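Local coordinates for adhesion G-protein coupled receptor G6 (Danio rerio, PDB 6V55), which is an adhesion G-protein coupled receptor linked to myelination, whose calcium-binding extracellular region probably serves in cell adhesion, at residues Trp33-Pro38 with Ile108-Val113; Phe41-Thr46 with Leu84-Asn89; Phe47-Leu52 with Thr78-Thr83; Val64-Thr69 with Val90-Phe95. All blocks are in the same frame, centred on the assembly; numbering follows the deposited sequence.

Contact 1 of 4, residues Trp33-Pro38 with Ile108-Val113. With NAG (2-acetamido-2-deoxy-beta-D-glucopyranose), chain E.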
# COMPACT_ATOMS: atom_id res chain seq x y z
N TRP A 33 -5.46 -3.44 1.44
CA TRP A 33 -6.77 -2.82 1.57
C TRP A 33 -7.46 -2.85 0.21
O TRP A 33 -7.08 -2.11 -0.70
CB TRP A 33 -6.62 -1.38 2.04
CG TRP A 33 -5.92 -1.22 3.35
CD1 TRP A 33 -6.47 -1.35 4.58
CD2 TRP A 33 -4.56 -0.84 3.55
NE1 TRP A 33 -5.53 -1.08 5.55
CE2 TRP A 33 -4.35 -0.77 4.94
CE3 TRP A 33 -3.49 -0.55 2.69
CZ2 TRP A 33 -3.14 -0.43 5.48
CZ3 TRP A 33 -2.28 -0.21 3.25
CH2 TRP A 33 -2.12 -0.15 4.62
N THR A 34 -8.48 -3.69 0.07
CA THR A 34 -9.30 -3.70 -1.14
C THR A 34 -10.59 -2.93 -0.86
O THR A 34 -11.31 -3.23 0.09
CB THR A 34 -9.57 -5.14 -1.60
OG1 THR A 34 -8.42 -5.63 -2.31
CG2 THR A 34 -10.77 -5.22 -2.53
N ILE A 35 -10.86 -1.91 -1.66
CA ILE A 35 -12.04 -1.08 -1.49
C ILE A 35 -13.04 -1.45 -2.57
O ILE A 35 -12.74 -1.28 -3.76
CB ILE A 35 -11.71 0.41 -1.55
CG1 ILE A 35 -10.45 0.70 -0.74
CG2 ILE A 35 -12.89 1.19 -1.08
CD1 ILE A 35 -9.85 2.08 -0.98
N GLN A 36 -14.22 -1.94 -2.18
CA GLN A 36 -15.21 -2.39 -3.14
C GLN A 36 -16.51 -1.62 -2.99
O GLN A 36 -17.05 -1.49 -1.89
CB GLN A 36 -15.48 -3.88 -3.01
CG GLN A 36 -16.21 -4.42 -4.21
CD GLN A 36 -16.03 -5.90 -4.37
OE1 GLN A 36 -16.08 -6.42 -5.49
NE2 GLN A 36 -15.81 -6.59 -3.25
N ALA A 37 -16.99 -1.11 -4.12
CA ALA A 37 -18.24 -0.40 -4.28
C ALA A 37 -19.21 -1.25 -5.11
O ALA A 37 -18.77 -2.16 -5.83
CB ALA A 37 -17.97 0.95 -4.97
N PRO A 38 -20.55 -0.99 -5.03
CA PRO A 38 -21.48 -1.69 -5.94
C PRO A 38 -21.35 -1.23 -7.40
O PRO A 38 -20.60 -0.30 -7.69
CB PRO A 38 -22.86 -1.34 -5.37
CG PRO A 38 -22.64 -0.09 -4.56
CD PRO A 38 -21.28 -0.25 -3.98
N ILE A 108 -5.15 7.57 4.30
CA ILE A 108 -5.90 7.58 3.05
C ILE A 108 -7.39 7.63 3.36
O ILE A 108 -7.88 6.89 4.21
CB ILE A 108 -5.56 6.33 2.22
CG1 ILE A 108 -4.07 6.32 1.84
CG2 ILE A 108 -6.43 6.21 0.97
CD1 ILE A 108 -3.67 5.05 1.10
N SER A 109 -8.10 8.53 2.69
CA SER A 109 -9.56 8.59 2.75
C SER A 109 -10.13 8.00 1.47
O SER A 109 -9.68 8.35 0.37
CB SER A 109 -10.03 10.03 2.90
OG SER A 109 -9.82 10.74 1.68
N TYR A 110 -11.12 7.12 1.60
CA TYR A 110 -11.80 6.55 0.44
C TYR A 110 -13.25 6.99 0.42
O TYR A 110 -13.85 7.31 1.45
CB TYR A 110 -11.70 5.03 0.42
CG TYR A 110 -12.36 4.28 1.55
CD1 TYR A 110 -11.69 4.07 2.75
CD2 TYR A 110 -13.64 3.71 1.40
CE1 TYR A 110 -12.26 3.37 3.79
CE2 TYR A 110 -14.22 2.99 2.44
CZ TYR A 110 -13.52 2.82 3.64
OH TYR A 110 -14.07 2.12 4.70
N LYS A 111 -13.82 6.98 -0.79
CA LYS A 111 -15.11 7.60 -1.07
C LYS A 111 -15.73 6.87 -2.25
O LYS A 111 -15.06 6.65 -3.26
CB LYS A 111 -14.90 9.09 -1.39
CG LYS A 111 -16.07 10.00 -1.14
CD LYS A 111 -16.03 11.19 -2.11
CE LYS A 111 -16.12 12.54 -1.39
NZ LYS A 111 -15.94 13.64 -2.38
N GLN A 112 -16.99 6.45 -2.10
CA GLN A 112 -17.77 5.88 -3.20
C GLN A 112 -18.40 7.01 -4.01
O GLN A 112 -19.19 7.81 -3.49
CB GLN A 112 -18.85 4.94 -2.68
CG GLN A 112 -18.32 3.69 -2.03
CD GLN A 112 -19.41 2.63 -1.85
OE1 GLN A 112 -20.54 2.80 -2.32
NE2 GLN A 112 -19.06 1.52 -1.19
N VAL A 113 -18.03 7.09 -5.29
CA VAL A 113 -18.46 8.15 -6.19
C VAL A 113 -19.25 7.50 -7.32
O VAL A 113 -18.77 6.53 -7.93
CB VAL A 113 -17.26 8.95 -6.73
CG1 VAL A 113 -17.70 9.94 -7.84
CG2 VAL A 113 -16.55 9.68 -5.60
C1 NAG E . -6.26 -8.51 -2.12
C2 NAG E . -5.84 -9.71 -2.99
C3 NAG E . -6.98 -10.09 -3.95
C4 NAG E . -8.27 -10.38 -3.18
C5 NAG E . -8.65 -9.16 -2.33
C6 NAG E . -9.82 -9.45 -1.43
C7 NAG E . -3.40 -9.63 -3.23
C8 NAG E . -2.26 -9.42 -4.19
N2 NAG E . -4.62 -9.47 -3.74
O3 NAG E . -6.62 -11.23 -4.73
O4 NAG E . -9.32 -10.70 -4.10
O5 NAG E . -7.56 -8.79 -1.47
O6 NAG E . -9.39 -10.01 -0.19
O7 NAG E . -3.22 -9.94 -2.05

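Contact 2 of 4, residues Phe41-Thr46 with Leu84-Asn89. With NAG (2-acetamido-2-deoxy-beta-D-glucopyranose), chain H.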
# COMPACT_ATOMS: atom_id res chain seq x y z
N PHE A 41 -20.85 2.46 -9.20
CA PHE A 41 -20.02 3.41 -8.47
C PHE A 41 -18.55 3.15 -8.79
O PHE A 41 -18.18 2.06 -9.22
CB PHE A 41 -20.29 3.31 -6.96
CG PHE A 41 -21.66 3.80 -6.56
CD1 PHE A 41 -22.76 2.94 -6.56
CD2 PHE A 41 -21.84 5.11 -6.17
CE1 PHE A 41 -24.02 3.40 -6.20
CE2 PHE A 41 -23.10 5.60 -5.83
CZ PHE A 41 -24.19 4.74 -5.83
N ILE A 42 -17.73 4.18 -8.63
CA ILE A 42 -16.28 4.03 -8.68
C ILE A 42 -15.70 4.47 -7.33
O ILE A 42 -16.40 5.05 -6.51
CB ILE A 42 -15.63 4.81 -9.85
CG1 ILE A 42 -15.83 6.32 -9.68
CG2 ILE A 42 -16.17 4.35 -11.17
CD1 ILE A 42 -14.88 7.14 -10.54
N VAL A 43 -14.43 4.16 -7.11
CA VAL A 43 -13.77 4.47 -5.84
C VAL A 43 -12.75 5.58 -6.07
O VAL A 43 -11.91 5.49 -6.98
CB VAL A 43 -13.10 3.23 -5.23
CG1 VAL A 43 -12.45 3.59 -3.91
CG2 VAL A 43 -14.11 2.10 -5.04
N GLN A 44 -12.83 6.63 -5.26
CA GLN A 44 -11.85 7.71 -5.26
C GLN A 44 -11.09 7.70 -3.95
O GLN A 44 -11.70 7.79 -2.88
CB GLN A 44 -12.54 9.05 -5.43
CG GLN A 44 -11.59 10.15 -5.68
CD GLN A 44 -12.25 11.50 -5.60
OE1 GLN A 44 -13.01 11.79 -4.67
NE2 GLN A 44 -12.00 12.32 -6.61
N ILE A 45 -9.76 7.58 -4.01
CA ILE A 45 -8.96 7.69 -2.81
C ILE A 45 -8.28 9.05 -2.80
O ILE A 45 -8.13 9.71 -3.82
CB ILE A 45 -7.91 6.57 -2.64
CG1 ILE A 45 -6.79 6.71 -3.67
CG2 ILE A 45 -8.55 5.19 -2.68
CD1 ILE A 45 -5.63 5.75 -3.44
N THR A 46 -7.88 9.47 -1.61
CA THR A 46 -7.13 10.71 -1.42
C THR A 46 -6.13 10.43 -0.31
O THR A 46 -6.50 9.95 0.77
CB THR A 46 -8.06 11.88 -1.06
OG1 THR A 46 -8.76 12.33 -2.24
CG2 THR A 46 -7.29 13.06 -0.45
N LEU A 84 -6.74 9.74 -6.61
CA LEU A 84 -6.78 8.78 -7.70
C LEU A 84 -8.15 8.13 -7.78
O LEU A 84 -8.89 8.04 -6.79
CB LEU A 84 -5.71 7.70 -7.55
CG LEU A 84 -4.29 8.20 -7.27
CD1 LEU A 84 -3.33 7.02 -7.22
CD2 LEU A 84 -3.80 9.23 -8.29
N ASN A 85 -8.48 7.66 -8.98
CA ASN A 85 -9.85 7.33 -9.32
C ASN A 85 -9.86 5.97 -10.00
O ASN A 85 -9.17 5.77 -11.00
CB ASN A 85 -10.45 8.42 -10.22
CG ASN A 85 -11.61 9.13 -9.56
OD1 ASN A 85 -12.30 8.48 -8.77
ND2 ASN A 85 -11.84 10.43 -9.84
N SER A 86 -10.64 5.03 -9.45
CA SER A 86 -10.76 3.70 -10.03
C SER A 86 -11.61 3.72 -11.30
O SER A 86 -12.59 4.46 -11.41
CB SER A 86 -11.38 2.73 -9.03
OG SER A 86 -12.72 3.10 -8.74
N THR A 87 -11.22 2.87 -12.26
CA THR A 87 -11.96 2.80 -13.52
C THR A 87 -13.19 1.90 -13.40
O THR A 87 -14.22 2.18 -14.03
CB THR A 87 -11.02 2.33 -14.63
OG1 THR A 87 -10.46 1.06 -14.27
CG2 THR A 87 -9.88 3.32 -14.77
N GLY A 88 -13.11 0.85 -12.60
CA GLY A 88 -14.27 0.08 -12.20
C GLY A 88 -14.68 0.38 -10.77
O GLY A 88 -14.43 1.47 -10.24
N ASN A 89 -15.30 -0.59 -10.13
CA ASN A 89 -15.80 -0.37 -8.78
C ASN A 89 -14.87 -0.88 -7.69
O ASN A 89 -15.21 -0.76 -6.51
CB ASN A 89 -17.18 -1.01 -8.62
CG ASN A 89 -17.18 -2.45 -8.99
OD1 ASN A 89 -16.30 -2.93 -9.72
ND2 ASN A 89 -18.18 -3.18 -8.51
C1 NAG H . -11.24 11.44 -10.70
C2 NAG H . -12.04 12.76 -10.53
C3 NAG H . -11.40 13.89 -11.35
C4 NAG H . -9.93 14.06 -10.98
C5 NAG H . -9.18 12.75 -11.21
C6 NAG H . -7.74 12.83 -10.76
C7 NAG H . -14.46 13.22 -10.32
C8 NAG H . -15.83 12.88 -10.84
N2 NAG H . -13.44 12.58 -10.89
O3 NAG H . -12.10 15.12 -11.18
O4 NAG H . -9.34 15.11 -11.74
O5 NAG H . -9.80 11.69 -10.45
O6 NAG H . -6.91 11.91 -11.46
O7 NAG H . -14.30 14.06 -9.44

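Contact 3 of 4, residues Phe47-Leu52 with Thr78-Thr83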
# COMPACT_ATOMS: atom_id res chain seq x y z
N PHE A 47 -4.86 10.68 -0.58
CA PHE A 47 -3.84 10.60 0.45
C PHE A 47 -3.91 11.87 1.28
O PHE A 47 -3.64 12.96 0.78
CB PHE A 47 -2.46 10.45 -0.18
CG PHE A 47 -2.23 9.13 -0.88
CD1 PHE A 47 -1.55 8.11 -0.23
CD2 PHE A 47 -2.67 8.92 -2.18
CE1 PHE A 47 -1.31 6.90 -0.86
CE2 PHE A 47 -2.47 7.71 -2.81
CZ PHE A 47 -1.78 6.70 -2.15
N LEU A 48 -4.30 11.76 2.54
CA LEU A 48 -4.29 12.93 3.40
C LEU A 48 -2.90 13.27 3.89
O LEU A 48 -2.65 14.42 4.30
CB LEU A 48 -5.23 12.70 4.59
CG LEU A 48 -6.63 12.20 4.18
CD1 LEU A 48 -7.49 11.77 5.39
CD2 LEU A 48 -7.32 13.27 3.38
N ASP A 49 -1.99 12.30 3.87
CA ASP A 49 -0.63 12.38 4.38
C ASP A 49 0.11 11.16 3.86
O ASP A 49 -0.50 10.10 3.72
CB ASP A 49 -0.61 12.39 5.91
CG ASP A 49 0.72 12.80 6.47
OD1 ASP A 49 1.55 13.31 5.67
OD2 ASP A 49 0.96 12.59 7.69
N PHE A 50 1.40 11.32 3.56
CA PHE A 50 2.18 10.24 2.94
C PHE A 50 3.67 10.53 3.11
O PHE A 50 4.17 11.48 2.49
CB PHE A 50 1.86 10.08 1.43
CG PHE A 50 2.60 8.95 0.73
CD1 PHE A 50 3.83 9.17 0.07
CD2 PHE A 50 2.03 7.69 0.65
CE1 PHE A 50 4.49 8.14 -0.57
CE2 PHE A 50 2.67 6.67 -0.01
CZ PHE A 50 3.91 6.90 -0.62
N GLU A 51 4.38 9.68 3.85
CA GLU A 51 5.84 9.71 3.86
C GLU A 51 6.37 8.29 3.95
O GLU A 51 6.16 7.62 4.97
CB GLU A 51 6.37 10.56 5.01
CG GLU A 51 7.91 10.61 5.08
CD GLU A 51 8.46 11.18 6.40
OE1 GLU A 51 7.81 11.03 7.48
OE2 GLU A 51 9.56 11.79 6.35
N LEU A 52 7.05 7.83 2.91
CA LEU A 52 7.70 6.53 2.90
C LEU A 52 9.20 6.70 2.74
O LEU A 52 9.69 7.78 2.40
CB LEU A 52 7.15 5.65 1.78
CG LEU A 52 6.18 4.54 2.20
CD1 LEU A 52 4.93 5.16 2.77
CD2 LEU A 52 5.84 3.71 1.00
N THR A 78 5.94 11.31 -2.74
CA THR A 78 5.42 11.64 -4.06
C THR A 78 3.92 11.45 -4.18
O THR A 78 3.30 12.02 -5.08
CB THR A 78 6.12 10.81 -5.14
OG1 THR A 78 5.81 9.43 -4.97
CG2 THR A 78 7.62 10.98 -5.05
N ALA A 79 3.31 10.70 -3.27
CA ALA A 79 1.88 10.45 -3.35
C ALA A 79 1.07 11.36 -2.44
O ALA A 79 -0.12 11.11 -2.29
CB ALA A 79 1.56 8.99 -3.00
N ASN A 80 1.69 12.40 -1.87
CA ASN A 80 1.14 13.07 -0.69
C ASN A 80 -0.12 13.88 -0.99
O ASN A 80 -1.14 13.71 -0.33
CB ASN A 80 2.19 13.96 -0.03
CG ASN A 80 1.61 14.80 1.08
OD1 ASN A 80 1.33 14.31 2.18
ND2 ASN A 80 1.41 16.08 0.79
N GLY A 81 -0.08 14.77 -1.97
CA GLY A 81 -1.30 15.52 -2.24
C GLY A 81 -2.25 14.90 -3.26
O GLY A 81 -3.06 15.61 -3.86
N LEU A 82 -2.20 13.58 -3.44
CA LEU A 82 -2.75 12.95 -4.64
C LEU A 82 -4.17 12.41 -4.44
O LEU A 82 -4.57 12.01 -3.34
CB LEU A 82 -1.83 11.81 -5.08
CG LEU A 82 -0.83 12.17 -6.18
CD1 LEU A 82 0.12 13.31 -5.76
CD2 LEU A 82 -0.08 10.91 -6.60
N THR A 83 -4.92 12.38 -5.55
CA THR A 83 -6.30 11.91 -5.58
C THR A 83 -6.50 11.03 -6.81
O THR A 83 -6.43 11.52 -7.93
CB THR A 83 -7.30 13.07 -5.63
OG1 THR A 83 -7.15 13.91 -4.48
CG2 THR A 83 -8.72 12.53 -5.68

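Contact 4 of 4, residues Val64-Thr69 with Val90-Phe95. With NAG (2-acetamido-2-deoxy-beta-D-glucopyranose), chain E.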
# COMPACT_ATOMS: atom_id res chain seq x y z
N VAL A 64 1.59 0.49 -3.67
CA VAL A 64 1.05 0.26 -5.01
C VAL A 64 -0.45 0.58 -5.00
O VAL A 64 -1.18 0.09 -4.13
CB VAL A 64 1.28 -1.20 -5.46
CG1 VAL A 64 0.63 -1.46 -6.80
CG2 VAL A 64 2.78 -1.51 -5.52
N VAL A 65 -0.91 1.42 -5.93
CA VAL A 65 -2.34 1.70 -6.11
C VAL A 65 -2.82 1.02 -7.38
O VAL A 65 -2.34 1.33 -8.48
CB VAL A 65 -2.65 3.21 -6.17
CG1 VAL A 65 -4.15 3.42 -6.32
CG2 VAL A 65 -2.12 3.91 -4.93
N LYS A 66 -3.78 0.11 -7.24
CA LYS A 66 -4.22 -0.77 -8.33
C LYS A 66 -5.68 -0.47 -8.65
O LYS A 66 -6.57 -0.65 -7.80
CB LYS A 66 -4.03 -2.24 -7.95
CG LYS A 66 -3.52 -3.12 -9.08
CD LYS A 66 -2.96 -4.46 -8.56
CE LYS A 66 -4.03 -5.55 -8.39
NZ LYS A 66 -3.55 -6.72 -7.54
N THR A 67 -5.94 0.01 -9.85
CA THR A 67 -7.29 -0.01 -10.38
C THR A 67 -7.38 -1.10 -11.44
O THR A 67 -6.45 -1.91 -11.61
CB THR A 67 -7.68 1.37 -10.90
OG1 THR A 67 -8.89 1.25 -11.66
CG2 THR A 67 -6.57 1.97 -11.73
N GLY A 68 -8.50 -1.15 -12.15
CA GLY A 68 -8.76 -2.24 -13.08
C GLY A 68 -7.89 -2.23 -14.32
O GLY A 68 -7.73 -3.27 -14.96
N THR A 69 -7.28 -1.08 -14.64
CA THR A 69 -6.52 -0.91 -15.86
C THR A 69 -5.08 -0.45 -15.66
O THR A 69 -4.29 -0.54 -16.61
CB THR A 69 -7.22 0.09 -16.79
OG1 THR A 69 -7.66 1.21 -16.02
CG2 THR A 69 -8.43 -0.56 -17.46
N VAL A 90 -13.72 -1.46 -8.04
CA VAL A 90 -12.77 -1.93 -7.03
C VAL A 90 -11.46 -1.15 -7.14
O VAL A 90 -10.88 -1.03 -8.22
CB VAL A 90 -12.50 -3.44 -7.13
CG1 VAL A 90 -11.99 -3.92 -5.82
CG2 VAL A 90 -13.76 -4.20 -7.47
N MET A 91 -11.00 -0.62 -6.00
CA MET A 91 -9.67 -0.02 -5.87
C MET A 91 -8.90 -0.75 -4.78
O MET A 91 -9.40 -0.89 -3.66
CB MET A 91 -9.77 1.47 -5.54
CG MET A 91 -8.41 2.11 -5.31
SD MET A 91 -7.85 2.96 -6.78
CE MET A 91 -8.72 4.49 -6.54
N GLU A 92 -7.68 -1.19 -5.10
CA GLU A 92 -6.83 -1.93 -4.16
C GLU A 92 -5.57 -1.12 -3.87
O GLU A 92 -4.92 -0.63 -4.79
CB GLU A 92 -6.46 -3.30 -4.74
CG GLU A 92 -7.68 -4.08 -5.22
CD GLU A 92 -7.40 -5.54 -5.55
OE1 GLU A 92 -6.24 -5.89 -5.87
OE2 GLU A 92 -8.34 -6.34 -5.49
N VAL A 93 -5.25 -0.97 -2.58
CA VAL A 93 -4.07 -0.24 -2.10
C VAL A 93 -3.17 -1.21 -1.35
O VAL A 93 -3.57 -1.75 -0.31
CB VAL A 93 -4.45 0.93 -1.19
CG1 VAL A 93 -3.20 1.59 -0.62
CG2 VAL A 93 -5.28 1.95 -1.93
N PHE A 94 -1.95 -1.40 -1.84
CA PHE A 94 -0.98 -2.27 -1.18
C PHE A 94 0.09 -1.45 -0.51
O PHE A 94 0.33 -0.30 -0.88
CB PHE A 94 -0.32 -3.22 -2.17
CG PHE A 94 -1.29 -4.12 -2.85
CD1 PHE A 94 -1.70 -5.29 -2.23
CD2 PHE A 94 -1.80 -3.79 -4.10
CE1 PHE A 94 -2.59 -6.12 -2.85
CE2 PHE A 94 -2.70 -4.62 -4.72
CZ PHE A 94 -3.09 -5.79 -4.09
N PHE A 95 0.74 -2.04 0.49
CA PHE A 95 1.87 -1.40 1.15
C PHE A 95 2.81 -2.49 1.62
O PHE A 95 2.38 -3.46 2.25
CB PHE A 95 1.40 -0.53 2.32
CG PHE A 95 2.53 -0.06 3.23
CD1 PHE A 95 3.61 0.67 2.73
CD2 PHE A 95 2.47 -0.31 4.60
CE1 PHE A 95 4.63 1.13 3.59
CE2 PHE A 95 3.48 0.15 5.46
CZ PHE A 95 4.57 0.87 4.95
C1 NAG E . -6.26 -8.51 -2.12
C2 NAG E . -5.84 -9.71 -2.99
C3 NAG E . -6.98 -10.09 -3.95
C4 NAG E . -8.27 -10.38 -3.18
C5 NAG E . -8.65 -9.16 -2.33
C6 NAG E . -9.82 -9.45 -1.43
C7 NAG E . -3.40 -9.63 -3.23
C8 NAG E . -2.26 -9.42 -4.19
N2 NAG E . -4.62 -9.47 -3.74
O3 NAG E . -6.62 -11.23 -4.73
O4 NAG E . -9.32 -10.70 -4.10
O5 NAG E . -7.56 -8.79 -1.47
O6 NAG E . -9.39 -10.01 -0.19
O7 NAG E . -3.22 -9.94 -2.05

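Contact 1 of 4, residues Trp33-Pro38 with Ile108-Val113
Ile35 and Tyr110 make the closest apolar meeting between residues 33-38 and 108-113. The branch methyl CG2 of Ile35 comes within 3.6 Å of CD2 of the Tyr110 ring, approaching at a slant that is neither square over the face nor in line with the edge. The other methyl, CD1, rests 3.8 Å from CB of Tyr110, and the isoleucine thereby touches both the root and the flank of the aromatic side chain. CG of Tyr110 stands between the backbone N and the carbonyl carbon (chi1 63°), which sets the CG-CD2 flank of the ring beside the Ile35 methyls. Farther along, the amide end of Gln112 lies against the Ala37 methyl and the Pro38 ring: CD is 3.8 Å from Ala37 CB, and OE1 is 3.6 Å from Pro38 CD. Its NE2 stays 3.7 Å from Gln36 O, too long to count as a hydrogen bond. Were an alanine to replace Gln112, the Ala37 methyl and Pro38 CD would probably lose the amide that packs on them from this strand. The two strands belong to different sheets of the CUB domain's beta sandwich; their CA atoms at Ile35 and Tyr110 are 7.9 Å apart, so side chains rather than backbones bridge the gap. Around this shell, Phe16 touches both Ile35 and Tyr110, while Val43 and Ile45 of strand 41-51 close on Ile35. Backbone bonds to Met91 hold Ile35 in its own sheet, and the carbonyl of Ala37 accepts the side-chain amide of Asn89.

Contact 2 of 4, residues Phe41-Thr46 with Leu84-Asn89
Ile42 runs along the bend formed by Asn85-Gly88, and each of its carbons meets oxygen. CB sits 3.4 Å from Ser86 O and also lies close to the serine OG. CG2 reaches Gly88 O at 3.5 Å, whereas CG1 passes Ser86 O more distantly. At the tip, CD1 lies 3.4 Å from Asn85 OD1, the two side chains meeting at about a right angle. CG1 lies between the backbone N and the carbonyl carbon (chi1 64°), a setting that carries CD1 over toward the asparagine. A glycine here would probably strip these backbone carbonyls and the Asn85 amide of their hydrocarbon cover and leave a gap beside the glycosylated residue.

Backbone pairing fixes the frame. Ile45 and Leu84 form an antiparallel hydrogen-bonded pair, and Gln44 with Asn85 a non-hydrogen-bonded one. Beyond them Ser86 N donates to Val43 O at 2.8 Å. In return Val43 N donates to Ser86 OG over 2.6 Å, with an N-H...O angle of 164°. A side-chain hydroxyl thus accepts where the strand itself has ended.

ND2 of Asn85 is covalently bound to C1 of the sugar, and CB of Gln44 lies 3.4 Å from Asn85 OD1. The chemistry implies that strand 83-85, outermost in its sheet, is kept in register by main-chain bonds and one serine, while its glycan leaves from the face shared by Gln44 and Asn85.

Contact 3 of 4, residues Phe47-Leu52 with Thr78-Thr83
Phe47 and Phe50 reach Ala79 through different first torsions. CG of Phe47 lies opposite its carbonyl carbon (chi1 -68°), while CG of Phe50 lies opposite its backbone N (chi1 -178°), and with these settings both rings turn a face to the same methyl group. Ala79 CB stands 4.0 Å from the centroid of the Phe47 ring and 3.6 Å from that of the Phe50 ring, in each case no more than 5° from the ring normal. These are two CH-pi contacts on one carbon, and seen from it the two rings lie in roughly perpendicular directions. The Phe47 ring meets more than the methyl: Leu82 O approaches its edge in plane, and Leu82 CB lies 4.2 Å from CD2. The backbone closes the same corner, Phe47 N donating to Leu82 O at 3.1 Å, almost straight on to the carbonyl.

Ala79 to Leu82 form a type I beta turn, lying in the connection between strands 71-74 and 83-85 of the CUB domain. Opposite it, strand 41-51 is interrupted by a classic beta bulge in which Leu48 and Asp49 both face His107, and the chain turns a corner at Leu48. Asn80 packs against the strand past that corner, with its CA 3.7 Å from Phe50 CB. OD2 of Asp49 is held elsewhere, in a salt bridge with Lys104 and a hydrogen bond with Tyr21. Phe74 touches Phe50, Ala79 and Leu82 together, while Val65 covers Phe47 and Val63 meets Phe50.

Contact 4 of 4, residues Val64-Thr69 with Val90-Phe95
Val64 and Lys66 pair with Phe94 and Glu92 through an antiparallel ladder, and this backbone is the tight part of the contact. Phe94 N donates to Val64 O at 2.8 Å and Glu92 N to Lys66 O at 3.0 Å, both in the carbonyl plane and close to straight. The Val64 N bond to Phe94 O is looser at 3.2 Å, its donor standing 49° out of the carbonyl plane. On the buried face, Val65 CG1 packs 3.8 Å from Met91 SD, which bends at chi2 and chi3 put beside it; Val43 and Ile45 of the opposing sheet lie against the methionine.

The other face is more open and polar. Lys66 and Glu92 run side by side, and their salt bridge is long, NZ to OE1 3.3 Å. The same NZ lies 3.6 Å from Phe94 CZ at a slant, after a bend at chi3 (86°) turns the lysine tip toward the ring. Phe94 CE1 packs 3.6 Å from the acetamide methyl C8 of the sugar attached to Asn32. The end at Gly68 and Thr69 is poorly ordered, although Thr67 OG1 still accepts a hydrogen bond from Thr87 N.

The alternation of an apolar face packed on the second sheet with a more polar outer face is characteristic of beta-sandwich strands, here the antiparallel neighbours 62-66 and 90-96 of the CUB domain.

Overall arrangement
All four contacts lie in the CUB domain and together describe both sheets of its sandwich. Contact 4 pairs strands within one sheet, contact 2 does so within the other, contact 1 spans the space between them, and contact 3 packs a turn against strand 41-51. Contacts 1 and 2 have centres about 7 Å apart and are joined where Ile42 N meets Val113 O at 2.7 Å. Contact 4 joins contact 1 through Ile35 N and Met91 O, also 2.7 Å apart, and both touch the same glycan. Contact 3 lies farther off, its centre about 16 Å from that of contact 2; its Phe50 side chain is about 12 Å from the calcium ion.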